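Nicotinate-nucleotide pyrophosphorylase (PDB 3L0G) probably catalyses the conversion of quinolinate and phosphoribosyl pyrophosphate to nicotinate mononucleotide, pyrophosphate and carbon dioxide, a step of NAD(+) biosynthesis. Local coordinates at residues E28-A33 with L120-H125; C68-L73 with S100-G105; E75-N80 with L113-V118; Y163-G168 with C280-F285. All coordinates share one frame; numbering follows the deposited sequence. Where two conformers were deposited one is given.

Contact 1. Residues E28-A33 with L120-H125; sequences EIIHNA and LNFIQH
Ile29, Ile30 and Ala33 pack on Phe122 in a buried, apolar helix-to-helix contact between the N-terminal helix 27-38 and the long helix 116-139. It illustrates how one aromatic ring can span two helices that stand well apart: the axes of the short segments approach to 11.9 Å and run at 130°, nearer antiparallel than parallel. All three partners meet the far end of the ring. Ala33 CB lies 3.5 Å from Phe122 CE1, reached obliquely, while on the other flank Ile29 CD1 comes to 3.7 Å from Phe122 CE2, the two side chains crossing at a slant. Between them the carbonyl oxygen Ile29 O sits in the ring plane at its edge, 3.6 Å from Phe122 CZ; this same oxygen accepts the helical bond from Ala33 N. In Ile29 a chi1 of 70°, with CG1 between the backbone N and the carbonyl carbon, swings CG1 and CD1 to the CE2 corner of the ring. Ile30 is looser, CG1 standing 4.4 Å from Phe122 CE1, and turns also to Ile72 and Val76 of helix 70-79. Pro155 of a second subunit packs on Phe122. Such layered helices belong to the alpha/beta sandwich of the N-terminal domain characteristic of quinolinate phosphoribosyltransferases.

Contact 2. Residues C68-L73 with S100-G105; sequences CGIPIL and STLVSG
Asp92 OD2 is hydrogen-bonded to both Gly69 N and Tyr163 OH, and Asp92 OD1 to the backbone N of Ile70, the residue whose side chain then reaches Leu102 and Val103. The carboxylate thus holds the amides at the start of helix 70-79, where its negative charge would be expected to suit the positive end of the helix dipole. Gly69 occupies the N-cap position, at backbone angles that would jam a CB against the carbonyl O of Cys68, and its O takes weak bonds from Ile72 N and Leu73 N. With its beginning fixed in this way, the first turn offers two apolar side chains to the strand. Leu73 and Val103 meet tip to tip: both methyls of the leucine fork touch one methyl of the valine, Leu73 CD1 at 3.7 Å and Leu73 CD2 at 3.8 Å from Val103 CG2. With Val103 CG1 anti to the backbone N, chi1 179°, CG2 is the methyl left to meet that fork. Ile70 lies alongside Val103, pointing the other way, with CD1 4.1 Å from Val103 CG2 and 4.3 Å from Leu102 CB. Ile88 of strand 84-88 joins Ile70, Leu73 and Val103, while Ile119 of helix 116-139 packs on Leu73, so helix 70-79 is wedged between sheet and long helix.

Contact 3. Residues E75-N80 with L113-V118; sequences EVFNMN and LPIERV
Ile115 is the hub of this contact, and its CD1 methyl meets Val76, Phe77 and Asn80, three side chains near the end of helix 70-79. The tight part is apolar and buried. Val76 CG1 lies 3.6 Å from Ile115 CD1 and also touches the root of the same side chain, at 3.9 Å from Ile115 CB, as the two residues pass flank to flank with their ends reversed. Phe77 presents its rim: Ile115 CD1 sits in the plane of the ring, 3.9 Å from Phe77 CD1, so the methyl abuts the edge. Ile115 reaches all three partners with chi1 at 60° and chi2 at 176°, an extended CG1 branch that pushes CD1 out between them. Asn80 runs to meet Ile115, its ND2 3.8 Å from Ile115 CD1; here, where the helix has given way to loop, the residue is partly open to solvent. Packing slackens at the other end, where the side chain of Val118 comes no nearer than 4.9 Å. Asn78 and Met79, on the outer surface of the helix, are exposed, although Asn78 ND2 bonds to Tyr86 OH. Around this core, Ile119 of helix 116-139 lies against Val76 and Phe77, Leu34 of helix 27-38 packs on Ile115, and Phe77 meets the rings of Phe57 and Tyr86 on the four-stranded antiparallel sheet.

Contact 4. Residues Y163-G168 with C280-F285; sequences YSVCIG and CITNSF
Val165, Ile281 and Thr282 make up this small buried contact, a worked example of one branched residue on a helix touching two consecutive loop residues. Val165 gives up the largest area, and its CG2 does most of the touching: it stands 3.5 Å from Thr282 CG2 and 3.9 Å from Ile281 CD1. Both neighbours cross the valine at about a right angle. Ile281 lies across its fork, since CD1 also comes to 4.1 Å from Val165 CG1, the second methyl. Thr282 shows how a torsion sorts polar from apolar: at chi1 60° its OG1 stands between the backbone N and the carbonyl carbon, leaving CG2 to face Val165. The hydroxyl is hydrogen-bonded to Lys152 O, so the polar atom of this buried residue is satisfied. Next along the loop, Ser284 OG donates to Asn283 OD1 over 2.9 Å, in the carbonyl plane and at a C=O···O angle of 145°. At the start of the segment Cys280 forms a disulfide with Cys259. Ile129 and Thr133 of helix 116-139 pack on Val165, placing the long helix beside this junction. The loop follows the last parallel strand, 275-277, and leads towards strand 290-294 of the antiparallel sheet, a return of the chain from the alpha/beta barrel to the N-terminal domain that suits the two-domain fold of this family.

How the contacts relate
Contacts 1, 2 and 3 form one continuous core in the N-terminal domain. Their centres lie 10 to 13 Å apart, and contacts 2 and 3 are both nested within the chain loop closed by contact 1. Helix 70-79 serves contacts 2 and 3, helix 116-139 contacts 1 and 3. Contact 4 lies by the barrel, its centre 24 Å from that of contact 3 and with no touch between them, yet it reaches contact 2 through Cys68 SG, 3.4 Å from Ser164 OG, and contact 1 where Phe285 meets His125 edge-to-face. Contacts 1, 3 and 4 also touch a second subunit, consistent with relatives whose active site combines one subunit's barrel with the other's N-terminal domain.

Contact 1. Residues E28-A33 with L120-H125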
loop_
_atom_site.group_PDB
_atom_site.type_symbol
_atom_site.label_atom_id
_atom_site.label_comp_id
_atom_site.label_asym_id
_atom_site.label_seq_id
_atom_site.Cartn_x
_atom_site.Cartn_y
_atom_site.Cartn_z
ATOM N N GLU C 28 -0.488 -5.451 -0.510
ATOM C CA GLU C 28 0.380 -4.320 -0.848
ATOM C C GLU C 28 1.643 -4.787 -1.611
ATOM O O GLU C 28 1.983 -4.228 -2.659
ATOM C CB GLU C 28 0.774 -3.518 0.408
ATOM C CG GLU C 28 1.637 -2.310 0.077
ATOM C CD GLU C 28 2.052 -1.471 1.291
ATOM O OE1 GLU C 28 1.995 -1.979 2.444
ATOM O OE2 GLU C 28 2.444 -0.291 1.068
ATOM N N ILE C 29 2.336 -5.799 -1.082
ATOM C CA ILE C 29 3.560 -6.289 -1.753
ATOM C C ILE C 29 3.227 -6.923 -3.106
ATOM O O ILE C 29 3.973 -6.769 -4.068
ATOM C CB ILE C 29 4.420 -7.232 -0.861
ATOM C CG1 ILE C 29 3.751 -8.610 -0.617
ATOM C CG2 ILE C 29 4.789 -6.523 0.431
ATOM C CD1 ILE C 29 4.757 -9.627 0.082
ATOM N N ILE C 30 2.055 -7.534 -3.208
ATOM C CA ILE C 30 1.577 -8.013 -4.518
ATOM C C ILE C 30 1.428 -6.882 -5.521
ATOM O O ILE C 30 1.938 -6.975 -6.621
ATOM C CB ILE C 30 0.231 -8.806 -4.408
ATOM C CG1 ILE C 30 0.489 -10.145 -3.745
ATOM C CG2 ILE C 30 -0.400 -9.037 -5.809
ATOM C CD1 ILE C 30 -0.756 -10.792 -3.137
ATOM N N HIS C 31 0.746 -5.808 -5.135
ATOM C CA HIS C 31 0.562 -4.691 -6.035
ATOM C C HIS C 31 1.877 -4.059 -6.495
ATOM O O HIS C 31 1.991 -3.661 -7.671
ATOM C CB HIS C 31 -0.312 -3.601 -5.411
ATOM C CG HIS C 31 -0.439 -2.370 -6.252
ATOM N ND1 HIS C 31 -1.354 -2.263 -7.282
ATOM C CD2 HIS C 31 0.234 -1.190 -6.224
ATOM C CE1 HIS C 31 -1.240 -1.074 -7.852
ATOM N NE2 HIS C 31 -0.282 -0.403 -7.232
ATOM N N ASN C 32 2.827 -3.910 -5.582
ATOM C CA ASN C 32 4.122 -3.345 -5.935
ATOM C C ASN C 32 4.905 -4.283 -6.870
ATOM O O ASN C 32 5.596 -3.815 -7.761
ATOM C CB ASN C 32 4.952 -2.996 -4.696
ATOM C CG ASN C 32 4.327 -1.870 -3.844
ATOM O OD1 ASN C 32 4.578 -1.796 -2.650
ATOM N ND2 ASN C 32 3.530 -0.993 -4.457
ATOM N N ALA C 33 4.802 -5.596 -6.677
ATOM C CA ALA C 33 5.461 -6.538 -7.603
ATOM C C ALA C 33 4.805 -6.504 -9.008
ATOM O O ALA C 33 5.496 -6.481 -10.015
ATOM C CB ALA C 33 5.486 -7.970 -7.017
ATOM N N LEU C 120 6.149 -16.596 -9.579
ATOM C CA LEU C 120 7.273 -17.481 -9.355
ATOM C C LEU C 120 8.264 -16.821 -8.395
ATOM O O LEU C 120 8.803 -17.480 -7.487
ATOM C CB LEU C 120 7.962 -17.917 -10.688
ATOM C CG LEU C 120 7.176 -18.919 -11.557
ATOM C CD1 LEU C 120 7.977 -19.256 -12.855
ATOM C CD2 LEU C 120 6.746 -20.261 -10.816
ATOM N N ASN C 121 8.531 -15.530 -8.579
ATOM C CA ASN C 121 9.558 -14.871 -7.728
ATOM C C ASN C 121 9.107 -14.915 -6.284
ATOM O O ASN C 121 9.921 -15.170 -5.355
ATOM C CB ASN C 121 9.884 -13.438 -8.175
ATOM C CG ASN C 121 10.681 -13.381 -9.495
ATOM O OD1 ASN C 121 11.294 -14.363 -9.911
ATOM N ND2 ASN C 121 10.648 -12.238 -10.161
ATOM N N PHE C 122 7.804 -14.696 -6.063
ATOM C CA PHE C 122 7.278 -14.806 -4.677
ATOM C C PHE C 122 7.468 -16.200 -4.062
ATOM O O PHE C 122 8.004 -16.315 -2.945
ATOM C CB PHE C 122 5.811 -14.393 -4.551
ATOM C CG PHE C 122 5.593 -12.896 -4.441
ATOM C CD1 PHE C 122 4.805 -12.238 -5.351
ATOM C CD2 PHE C 122 6.142 -12.167 -3.421
ATOM C CE1 PHE C 122 4.579 -10.867 -5.255
ATOM C CE2 PHE C 122 5.902 -10.786 -3.291
ATOM C CZ PHE C 122 5.133 -10.147 -4.221
ATOM N N ILE C 123 7.021 -17.256 -4.749
ATOM C CA ILE C 123 7.021 -18.583 -4.127
ATOM C C ILE C 123 8.429 -19.147 -4.034
ATOM O O ILE C 123 8.762 -19.845 -3.084
ATOM C CB ILE C 123 6.053 -19.571 -4.804
ATOM C CG1 ILE C 123 6.469 -19.885 -6.240
ATOM C CG2 ILE C 123 4.622 -19.024 -4.728
ATOM C CD1 ILE C 123 5.504 -20.782 -6.947
ATOM N N GLN C 124 9.275 -18.806 -5.003
ATOM C CA GLN C 124 10.670 -19.205 -4.946
ATOM C C GLN C 124 11.405 -18.531 -3.751
ATOM O O GLN C 124 12.233 -19.159 -3.095
ATOM C CB GLN C 124 11.380 -18.867 -6.267
ATOM C CG GLN C 124 10.925 -19.676 -7.483
ATOM C CD GLN C 124 11.787 -19.360 -8.725
ATOM O OE1 GLN C 124 12.747 -20.047 -9.011
ATOM N NE2 GLN C 124 11.479 -18.307 -9.394
ATOM N N HIS C 125 11.128 -17.253 -3.507
ATOM C CA HIS C 125 11.677 -16.545 -2.341
ATOM C C HIS C 125 11.122 -17.123 -1.038
ATOM O O HIS C 125 11.896 -17.559 -0.143
ATOM C CB HIS C 125 11.288 -15.087 -2.456
ATOM C CG HIS C 125 11.752 -14.211 -1.330
ATOM N ND1 HIS C 125 12.820 -13.353 -1.459
ATOM C CD2 HIS C 125 11.253 -14.013 -0.084
ATOM C CE1 HIS C 125 12.966 -12.674 -0.327
ATOM N NE2 HIS C 125 12.038 -13.068 0.522
#

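Contact 2. Residues C68-L73 with S100-G105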
loop_
_atom_site.group_PDB
_atom_site.type_symbol
_atom_site.label_atom_id
_atom_site.label_comp_id
_atom_site.label_asym_id
_atom_site.label_seq_id
_atom_site.Cartn_x
_atom_site.Cartn_y
_atom_site.Cartn_z
ATOM N N CYS C 68 5.999 -22.596 0.467
ATOM C CA CYS C 68 5.635 -21.317 1.104
ATOM C C CYS C 68 5.285 -20.271 0.045
ATOM O O CYS C 68 5.929 -20.194 -0.992
ATOM C CB CYS C 68 6.762 -20.823 1.994
ATOM S SG CYS C 68 6.231 -19.553 3.227
ATOM N N GLY C 69 4.250 -19.482 0.301
ATOM C CA GLY C 69 3.831 -18.419 -0.614
ATOM C C GLY C 69 2.588 -18.746 -1.406
ATOM O O GLY C 69 2.206 -17.974 -2.284
ATOM N N ILE C 70 1.957 -19.895 -1.128
ATOM C CA ILE C 70 0.732 -20.272 -1.852
ATOM C C ILE C 70 -0.402 -19.242 -1.732
ATOM O O ILE C 70 -1.109 -18.992 -2.728
ATOM C CB ILE C 70 0.215 -21.676 -1.473
ATOM C CG1 ILE C 70 1.193 -22.751 -1.894
ATOM C CG2 ILE C 70 -1.129 -21.970 -2.168
ATOM C CD1 ILE C 70 1.240 -22.945 -3.419
ATOM N N PRO C 71 -0.591 -18.622 -0.540
ATOM C CA PRO C 71 -1.670 -17.591 -0.502
ATOM C C PRO C 71 -1.441 -16.414 -1.461
ATOM O O PRO C 71 -2.394 -15.804 -1.917
ATOM C CB PRO C 71 -1.689 -17.139 0.975
ATOM C CG PRO C 71 -1.125 -18.385 1.755
ATOM C CD PRO C 71 -0.032 -18.896 0.804
ATOM N N ILE C 72 -0.191 -16.127 -1.810
ATOM C CA ILE C 72 0.092 -15.062 -2.748
ATOM C C ILE C 72 -0.322 -15.472 -4.153
ATOM O O ILE C 72 -0.943 -14.704 -4.879
ATOM C CB ILE C 72 1.574 -14.688 -2.738
ATOM C CG1 ILE C 72 1.860 -13.918 -1.459
ATOM C CG2 ILE C 72 1.909 -13.851 -3.964
ATOM C CD1 ILE C 72 3.287 -14.035 -0.958
ATOM N N LEU C 73 0.026 -16.699 -4.509
ATOM C CA LEU C 73 -0.377 -17.288 -5.757
ATOM C C LEU C 73 -1.911 -17.295 -5.863
ATOM O O LEU C 73 -2.466 -16.930 -6.900
ATOM C CB LEU C 73 0.185 -18.711 -5.827
ATOM C CG LEU C 73 -0.210 -19.523 -7.053
ATOM C CD1 LEU C 73 0.860 -20.605 -7.382
ATOM C CD2 LEU C 73 -1.613 -20.131 -6.875
ATOM N N SER C 100 7.030 -32.067 -8.020
ATOM C CA SER C 100 5.754 -32.028 -7.379
ATOM C C SER C 100 4.953 -30.827 -7.910
ATOM O O SER C 100 5.483 -29.694 -7.949
ATOM C CB SER C 100 5.974 -31.912 -5.869
ATOM O OG SER C 100 4.734 -31.781 -5.204
ATOM N N THR C 101 3.687 -31.068 -8.267
ATOM C CA THR C 101 2.726 -30.058 -8.672
ATOM C C THR C 101 2.070 -29.395 -7.472
ATOM O O THR C 101 1.302 -30.012 -6.718
ATOM C CB THR C 101 1.627 -30.652 -9.591
ATOM O OG1 THR C 101 2.242 -31.305 -10.708
ATOM C CG2 THR C 101 0.657 -29.541 -10.123
ATOM N N LEU C 102 2.398 -28.122 -7.290
ATOM C CA LEU C 102 1.832 -27.315 -6.246
ATOM C C LEU C 102 0.421 -26.863 -6.614
ATOM O O LEU C 102 -0.459 -26.865 -5.769
ATOM C CB LEU C 102 2.707 -26.075 -6.034
ATOM C CG LEU C 102 4.194 -26.291 -5.681
ATOM C CD1 LEU C 102 4.816 -24.945 -5.240
ATOM C CD2 LEU C 102 4.302 -27.326 -4.580
ATOM N N VAL C 103 0.239 -26.435 -7.865
ATOM C CA VAL C 103 -1.024 -25.899 -8.357
ATOM C C VAL C 103 -1.132 -26.292 -9.805
ATOM O O VAL C 103 -0.130 -26.357 -10.514
ATOM C CB VAL C 103 -1.058 -24.331 -8.266
ATOM C CG1 VAL C 103 -2.364 -23.789 -8.804
ATOM C CG2 VAL C 103 -0.865 -23.866 -6.833
ATOM N N SER C 104 -2.338 -26.578 -10.262
ATOM C CA SER C 104 -2.547 -26.817 -11.662
ATOM C C SER C 104 -3.864 -26.189 -12.082
ATOM O O SER C 104 -4.721 -25.865 -11.248
ATOM C CB SER C 104 -2.555 -28.325 -11.943
ATOM O OG SER C 104 -3.717 -28.933 -11.428
ATOM N N GLY C 105 -4.045 -26.021 -13.376
ATOM C CA GLY C 105 -5.312 -25.501 -13.862
ATOM C C GLY C 105 -5.372 -25.204 -15.344
ATOM O O GLY C 105 -4.541 -25.698 -16.126
#

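Contact 3. Residues E75-N80 with L113-V118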
loop_
_atom_site.group_PDB
_atom_site.type_symbol
_atom_site.label_atom_id
_atom_site.label_comp_id
_atom_site.label_asym_id
_atom_site.label_seq_id
_atom_site.Cartn_x
_atom_site.Cartn_y
_atom_site.Cartn_z
ATOM N N GLU C 75 -3.991 -15.224 -4.362
ATOM C CA GLU C 75 -4.541 -13.871 -4.475
ATOM C C GLU C 75 -4.370 -13.335 -5.898
ATOM O O GLU C 75 -5.292 -12.746 -6.463
ATOM C CB GLU C 75 -3.905 -12.918 -3.459
ATOM C CG GLU C 75 -4.718 -11.648 -3.338
ATOM C CD GLU C 75 -4.291 -10.761 -2.203
ATOM O OE1 GLU C 75 -4.050 -11.277 -1.095
ATOM O OE2 GLU C 75 -4.237 -9.535 -2.426
ATOM N N VAL C 76 -3.192 -13.540 -6.473
ATOM C CA VAL C 76 -2.947 -13.149 -7.862
ATOM C C VAL C 76 -3.885 -13.868 -8.857
ATOM O O VAL C 76 -4.484 -13.218 -9.739
ATOM C CB VAL C 76 -1.459 -13.365 -8.281
ATOM C CG1 VAL C 76 -1.237 -12.906 -9.720
ATOM C CG2 VAL C 76 -0.521 -12.636 -7.343
ATOM N N PHE C 77 -4.028 -15.187 -8.730
ATOM C CA PHE C 77 -4.927 -15.914 -9.632
ATOM C C PHE C 77 -6.350 -15.410 -9.478
ATOM O O PHE C 77 -7.065 -15.299 -10.485
ATOM C CB PHE C 77 -4.889 -17.447 -9.468
ATOM C CG PHE C 77 -3.655 -18.135 -10.078
ATOM C CD1 PHE C 77 -2.809 -17.494 -10.975
ATOM C CD2 PHE C 77 -3.376 -19.435 -9.750
ATOM C CE1 PHE C 77 -1.696 -18.141 -11.506
ATOM C CE2 PHE C 77 -2.253 -20.105 -10.289
ATOM C CZ PHE C 77 -1.421 -19.450 -11.165
ATOM N N ASN C 78 -6.743 -15.083 -8.237
ATOM C CA ASN C 78 -8.107 -14.631 -7.929
ATOM C C ASN C 78 -8.456 -13.239 -8.460
ATOM O O ASN C 78 -9.620 -12.915 -8.569
ATOM C CB ASN C 78 -8.403 -14.692 -6.415
ATOM C CG ASN C 78 -8.488 -16.117 -5.896
ATOM O OD1 ASN C 78 -8.430 -16.378 -4.674
ATOM N ND2 ASN C 78 -8.591 -17.048 -6.814
ATOM N N MET C 79 -7.452 -12.439 -8.806
ATOM C CA MET C 79 -7.684 -11.162 -9.484
ATOM C C MET C 79 -8.238 -11.382 -10.896
ATOM O O MET C 79 -8.937 -10.527 -11.416
ATOM C CB MET C 79 -6.382 -10.345 -9.571
ATOM C CG MET C 79 -5.798 -9.972 -8.225
ATOM S SD MET C 79 -4.137 -9.255 -8.396
ATOM C CE MET C 79 -4.557 -7.672 -9.128
ATOM N N ASN C 80 -7.947 -12.552 -11.477
ATOM C CA ASN C 80 -8.343 -12.933 -12.843
ATOM C C ASN C 80 -9.291 -14.162 -12.862
ATOM O O ASN C 80 -9.099 -15.089 -13.671
ATOM C CB ASN C 80 -7.043 -13.251 -13.647
ATOM C CG ASN C 80 -5.936 -12.167 -13.484
ATOM O OD1 ASN C 80 -6.040 -11.083 -14.066
ATOM N ND2 ASN C 80 -4.892 -12.457 -12.662
ATOM N N LEU C 113 0.379 -15.490 -18.601
ATOM C CA LEU C 113 1.794 -15.223 -18.866
ATOM C C LEU C 113 2.323 -13.906 -18.281
ATOM O O LEU C 113 3.457 -13.843 -17.847
ATOM C CB LEU C 113 2.116 -15.331 -20.376
ATOM C CG LEU C 113 1.855 -16.718 -21.042
ATOM C CD1 LEU C 113 2.587 -16.817 -22.356
ATOM C CD2 LEU C 113 2.278 -17.864 -20.143
ATOM N N PRO C 114 1.512 -12.854 -18.250
ATOM C CA PRO C 114 1.986 -11.596 -17.635
ATOM C C PRO C 114 2.196 -11.602 -16.121
ATOM O O PRO C 114 2.849 -10.693 -15.578
ATOM C CB PRO C 114 0.885 -10.591 -18.000
ATOM C CG PRO C 114 0.265 -11.154 -19.211
ATOM C CD PRO C 114 0.256 -12.657 -18.977
ATOM N N ILE C 115 1.671 -12.613 -15.441
ATOM C CA ILE C 115 1.834 -12.721 -13.983
ATOM C C ILE C 115 2.765 -13.857 -13.590
ATOM O O ILE C 115 3.080 -14.027 -12.403
ATOM C CB ILE C 115 0.445 -12.865 -13.249
ATOM C CG1 ILE C 115 -0.310 -14.115 -13.734
ATOM C CG2 ILE C 115 -0.425 -11.571 -13.414
ATOM C CD1 ILE C 115 -1.600 -14.403 -13.022
ATOM N N GLU C 116 3.213 -14.639 -14.572
ATOM C CA GLU C 116 4.119 -15.760 -14.306
ATOM C C GLU C 116 5.311 -15.405 -13.426
ATOM O O GLU C 116 5.558 -16.057 -12.399
ATOM C CB GLU C 116 4.674 -16.319 -15.618
ATOM C CG GLU C 116 5.610 -17.458 -15.437
ATOM C CD GLU C 116 6.112 -18.026 -16.760
ATOM O OE1 GLU C 116 5.327 -18.092 -17.730
ATOM O OE2 GLU C 116 7.307 -18.378 -16.803
ATOM N N ARG C 117 6.080 -14.413 -13.839
ATOM C CA ARG C 117 7.334 -14.150 -13.176
ATOM C C ARG C 117 7.072 -13.601 -11.757
ATOM O O ARG C 117 7.734 -14.000 -10.797
ATOM C CB ARG C 117 8.197 -13.231 -14.036
ATOM C CG ARG C 117 9.536 -12.824 -13.476
ATOM C CD ARG C 117 10.291 -13.927 -12.741
ATOM N NE ARG C 117 10.420 -15.109 -13.528
ATOM C CZ ARG C 117 10.733 -16.298 -13.043
ATOM N NH1 ARG C 117 10.999 -16.491 -11.761
ATOM N NH2 ARG C 117 10.794 -17.306 -13.866
ATOM N N VAL C 118 6.074 -12.739 -11.612
ATOM C CA VAL C 118 5.680 -12.243 -10.270
ATOM C C VAL C 118 5.361 -13.388 -9.290
ATOM O O VAL C 118 5.924 -13.476 -8.204
ATOM C CB VAL C 118 4.531 -11.172 -10.379
ATOM C CG1 VAL C 118 3.777 -10.949 -9.036
ATOM C CG2 VAL C 118 5.127 -9.846 -10.877
#

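Contact 4. Residues Y163-G168 with C280-F285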
loop_
_atom_site.group_PDB
_atom_site.type_symbol
_atom_site.label_atom_id
_atom_site.label_comp_id
_atom_site.label_asym_id
_atom_site.label_seq_id
_atom_site.Cartn_x
_atom_site.Cartn_y
_atom_site.Cartn_z
ATOM N N TYR C 163 6.978 -14.419 8.118
ATOM C CA TYR C 163 5.959 -15.443 7.888
ATOM C C TYR C 163 6.565 -16.774 7.378
ATOM O O TYR C 163 6.148 -17.866 7.767
ATOM C CB TYR C 163 4.938 -14.917 6.853
ATOM C CG TYR C 163 4.014 -15.979 6.276
ATOM C CD1 TYR C 163 2.893 -16.427 6.981
ATOM C CD2 TYR C 163 4.234 -16.516 5.027
ATOM C CE1 TYR C 163 2.040 -17.416 6.440
ATOM C CE2 TYR C 163 3.374 -17.503 4.485
ATOM C CZ TYR C 163 2.298 -17.942 5.191
ATOM O OH TYR C 163 1.484 -18.919 4.625
ATOM N N SER C 164 7.542 -16.664 6.485
ATOM C CA SER C 164 8.106 -17.844 5.838
ATOM C C SER C 164 9.011 -18.615 6.820
ATOM O O SER C 164 9.072 -19.867 6.790
ATOM C CB SER C 164 8.864 -17.440 4.573
ATOM O OG SER C 164 8.063 -16.740 3.624
ATOM N N VAL C 165 9.691 -17.881 7.709
ATOM C CA VAL C 165 10.419 -18.503 8.833
ATOM C C VAL C 165 9.468 -19.297 9.753
ATOM O O VAL C 165 9.766 -20.431 10.113
ATOM C CB VAL C 165 11.226 -17.466 9.650
ATOM C CG1 VAL C 165 11.714 -18.086 10.986
ATOM C CG2 VAL C 165 12.407 -16.940 8.802
ATOM N N CYS C 166 8.312 -18.727 10.094
ATOM C CA CYS C 166 7.288 -19.458 10.833
ATOM C C CYS C 166 6.740 -20.674 10.059
ATOM O O CYS C 166 6.611 -21.743 10.630
ATOM C CB CYS C 166 6.171 -18.513 11.343
ATOM S SG CYS C 166 6.869 -17.255 12.577
ATOM N N ILE C 167 6.473 -20.530 8.764
ATOM C CA ILE C 167 6.083 -21.689 7.956
ATOM C C ILE C 167 7.110 -22.799 8.078
ATOM O O ILE C 167 6.724 -23.964 8.145
ATOM C CB ILE C 167 5.826 -21.354 6.456
ATOM C CG1 ILE C 167 4.640 -20.402 6.331
ATOM C CG2 ILE C 167 5.553 -22.649 5.622
ATOM C CD1 ILE C 167 3.346 -20.858 7.099
ATOM N N GLY C 168 8.391 -22.435 8.156
ATOM C CA GLY C 168 9.499 -23.399 8.260
ATOM C C GLY C 168 9.782 -24.009 9.630
ATOM O O GLY C 168 10.687 -24.866 9.755
ATOM N N CYS C 280 20.917 -15.071 8.388
ATOM C CA CYS C 280 21.088 -15.658 7.068
ATOM C C CYS C 280 19.944 -16.635 6.644
ATOM O O CYS C 280 20.033 -17.272 5.613
ATOM C CB CYS C 280 22.489 -16.311 6.992
ATOM S SG CYS C 280 23.931 -15.113 7.060
ATOM N N ILE C 281 18.866 -16.762 7.440
ATOM C CA ILE C 281 17.656 -17.470 6.947
ATOM C C ILE C 281 16.648 -16.550 6.232
ATOM O O ILE C 281 15.718 -17.041 5.589
ATOM C CB ILE C 281 16.945 -18.326 7.998
ATOM C CG1 ILE C 281 16.501 -17.507 9.222
ATOM C CG2 ILE C 281 17.860 -19.474 8.419
ATOM C CD1 ILE C 281 15.691 -18.328 10.256
ATOM N N THR C 282 16.838 -15.231 6.328
ATOM C CA THR C 282 15.983 -14.235 5.621
ATOM C C THR C 282 16.821 -13.306 4.699
ATOM O O THR C 282 16.299 -12.406 4.080
ATOM C CB THR C 282 15.156 -13.383 6.599
ATOM O OG1 THR C 282 16.031 -12.652 7.500
ATOM C CG2 THR C 282 14.239 -14.245 7.428
ATOM N N ASN C 283 18.131 -13.524 4.655
ATOM C CA ASN C 283 18.966 -12.943 3.629
ATOM C C ASN C 283 20.051 -13.985 3.311
ATOM O O ASN C 283 20.265 -14.937 4.094
ATOM C CB ASN C 283 19.501 -11.568 4.073
ATOM C CG ASN C 283 20.521 -11.660 5.155
ATOM O OD1 ASN C 283 21.634 -12.122 4.914
ATOM N ND2 ASN C 283 20.152 -11.245 6.378
ATOM N N SER C 284 20.681 -13.891 2.153
ATOM C CA SER C 284 21.771 -14.827 1.810
ATOM C C SER C 284 21.375 -16.320 1.811
ATOM O O SER C 284 22.163 -17.162 2.190
ATOM C CB SER C 284 22.950 -14.645 2.795
ATOM O OG SER C 284 23.364 -13.287 2.856
ATOM N N PHE C 285 20.157 -16.623 1.415
ATOM C CA PHE C 285 19.662 -17.996 1.316
ATOM C C PHE C 285 19.400 -18.302 -0.167
ATOM O O PHE C 285 19.286 -17.388 -0.997
ATOM C CB PHE C 285 18.364 -18.123 2.106
ATOM C CG PHE C 285 17.279 -17.253 1.567
ATOM C CD1 PHE C 285 16.472 -17.710 0.563
ATOM C CD2 PHE C 285 17.128 -15.939 2.005
ATOM C CE1 PHE C 285 15.499 -16.883 -0.002
ATOM C CE2 PHE C 285 16.142 -15.120 1.458
ATOM C CZ PHE C 285 15.340 -15.605 0.441
#